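Local coordinates for putative type VI secretion protein (Escherichia coli, PDB 4PS2) that probably forms, together with its partner TssC, the contractile sheath of the type VI secretion system, of which this chain is the C-terminal helical part, at residues A[44-47]-A[48-52]. Residues are numbered along the deposited sequence; the frame is centred on the assembly and turned at random.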
loop_
_atom_site.group_PDB
_atom_site.type_symbol
_atom_site.label_atom_id
_atom_site.label_comp_id
_atom_site.label_asym_id
_atom_site.label_seq_id
_atom_site.Cartn_x
_atom_site.Cartn_y
_atom_site.Cartn_z
ATOM N N LEU A 44 -11.509 7.378 10.962
ATOM C CA LEU A 44 -10.374 7.733 11.807
ATOM C C LEU A 44 -10.002 9.178 11.593
ATOM O O LEU A 44 -10.310 9.732 10.538
ATOM C CB LEU A 44 -9.163 6.782 11.647
ATOM C CG LEU A 44 -8.885 6.201 10.281
ATOM C CD1 LEU A 44 -8.113 7.174 9.419
ATOM C CD2 LEU A 44 -8.152 4.910 10.410
ATOM N N ASP A 45 -9.373 9.806 12.595
ATOM C CA ASP A 45 -8.963 11.200 12.482
ATOM C C ASP A 45 -7.607 11.299 11.770
ATOM O O ASP A 45 -6.946 10.275 11.573
ATOM C CB ASP A 45 -8.952 11.887 13.863
ATOM C CG ASP A 45 -8.011 11.304 14.901
ATOM O OD1 ASP A 45 -7.303 10.327 14.586
ATOM O OD2 ASP A 45 -7.966 11.839 16.025
ATOM N N ASN A 46 -7.192 12.530 11.405
ATOM C CA ASN A 46 -5.951 12.807 10.691
ATOM C C ASN A 46 -4.702 12.314 11.398
ATOM O O ASN A 46 -3.784 11.872 10.718
ATOM C CB ASN A 46 -5.814 14.305 10.396
ATOM C CG ASN A 46 -6.731 14.865 9.323
ATOM O OD1 ASN A 46 -7.360 14.153 8.527
ATOM N ND2 ASN A 46 -6.786 16.179 9.254
ATOM N N VAL A 47 -4.635 12.435 12.737
ATOM C CA VAL A 47 -3.459 11.995 13.509
ATOM C C VAL A 47 -3.245 10.463 13.372
ATOM O O VAL A 47 -2.103 10.028 13.197
ATOM C CB VAL A 47 -3.448 12.501 14.990
ATOM C CG1 VAL A 47 -4.618 11.950 15.777
ATOM C CG2 VAL A 47 -2.142 12.150 15.708
ATOM N N THR A 48 -4.337 9.665 13.471
ATOM C CA THR A 48 -4.267 8.200 13.336
ATOM C C THR A 48 -3.890 7.863 11.888
ATOM O O THR A 48 -3.001 7.048 11.669
ATOM C CB THR A 48 -5.604 7.534 13.707
ATOM O OG1 THR A 48 -5.998 7.977 15.003
ATOM C CG2 THR A 48 -5.532 5.970 13.685
ATOM N N PHE A 49 -4.556 8.507 10.917
ATOM C CA PHE A 49 -4.272 8.329 9.498
ATOM C C PHE A 49 -2.767 8.484 9.234
ATOM O O PHE A 49 -2.190 7.605 8.601
ATOM C CB PHE A 49 -5.064 9.350 8.630
ATOM C CG PHE A 49 -4.670 9.282 7.168
ATOM C CD1 PHE A 49 -5.189 8.296 6.339
ATOM C CD2 PHE A 49 -3.727 10.159 6.643
ATOM C CE1 PHE A 49 -4.792 8.206 4.998
ATOM C CE2 PHE A 49 -3.293 10.035 5.320
ATOM C CZ PHE A 49 -3.831 9.063 4.507
ATOM N N ARG A 50 -2.142 9.616 9.687
ATOM C CA ARG A 50 -0.706 9.861 9.430
ATOM C C ARG A 50 0.192 8.829 10.112
ATOM O O ARG A 50 1.217 8.483 9.554
ATOM C CB ARG A 50 -0.267 11.273 9.841
ATOM C CG ARG A 50 -0.800 12.363 8.908
ATOM C CD ARG A 50 -0.227 13.746 9.205
ATOM N NE ARG A 50 -0.476 14.187 10.581
ATOM C CZ ARG A 50 -1.532 14.896 10.961
ATOM N NH1 ARG A 50 -2.462 15.243 10.080
ATOM N NH2 ARG A 50 -1.672 15.259 12.229
ATOM N N LYS A 51 -0.185 8.358 11.313
ATOM C CA LYS A 51 0.569 7.344 12.065
ATOM C C LYS A 51 0.541 6.006 11.307
ATOM O O LYS A 51 1.576 5.335 11.173
ATOM C CB LYS A 51 -0.059 7.194 13.466
ATOM C CG LYS A 51 0.566 6.096 14.346
ATOM C CD LYS A 51 -0.274 5.805 15.607
ATOM C CE LYS A 51 -1.436 4.867 15.361
ATOM N NZ LYS A 51 -2.384 4.841 16.506
ATOM N N GLU A 52 -0.653 5.615 10.814
ATOM C CA GLU A 52 -0.810 4.381 10.051
ATOM C C GLU A 52 -0.139 4.467 8.688
ATOM O O GLU A 52 0.366 3.467 8.199
ATOM C CB GLU A 52 -2.285 4.011 9.915
ATOM C CG GLU A 52 -2.984 3.790 11.246
ATOM C CD GLU A 52 -2.479 2.635 12.081
ATOM O OE1 GLU A 52 -1.800 1.743 11.527
ATOM O OE2 GLU A 52 -2.747 2.633 13.301
#
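Asp45 OD1 takes two bonds from Thr48. Thr48 OG1 gives the shorter one, 2.7 Å from Asp45 OD1, and meets the oxygen nearly along its C-O axis. The backbone N of Thr48 gives the other, 3.2 Å from Asp45 OD1. This amide comes from above the carboxylate plane, 40° out of it. Asp45 is the N-cap of helix 46-57, and OD1 accepts from an amide of the first turn, a capping bond. Its CG lies between the backbone N and the carbonyl carbon (chi1 61°), which turns the carboxylate back over that turn. The negative charge there would also suit the positive end of the helix dipole. Hydroxyl and amide of Thr48 thus share one oxygen.

The regular helix bonds start at once. Phe49 N donates to Asp45 O in an almost straight bond, with an angle of 172° at the hydrogen. Arg50 N to Asn46 O and Lys51 N to Val47 O continue the pattern.

The Arg50 side chain bends and folds back over the first turn. Asn46 O lies over one face of the guanidinium, offset toward its rim, and Arg50 NH1 comes within 3.5 Å of Asn46 CB. NH1 also makes a weak hydrogen bond to Ala78 O near the C-terminus. With an alanine in place of Arg50, Asn46 O is likely to lose the guanidinium lying over it, and Ala78 O its weak donor.

Before the cap, Leu44 CD1 rests on Phe49 CB at 3.8 Å. Phe49 is buried: its side chain packs on Leu35 and Leu39 of helix 16-40 and on Val74 and Ala78 of the C-terminal tail. The capped turn thus begins helix 46-57 just after the loop from helix 16-40, with Phe49 joining the two helices and the tail.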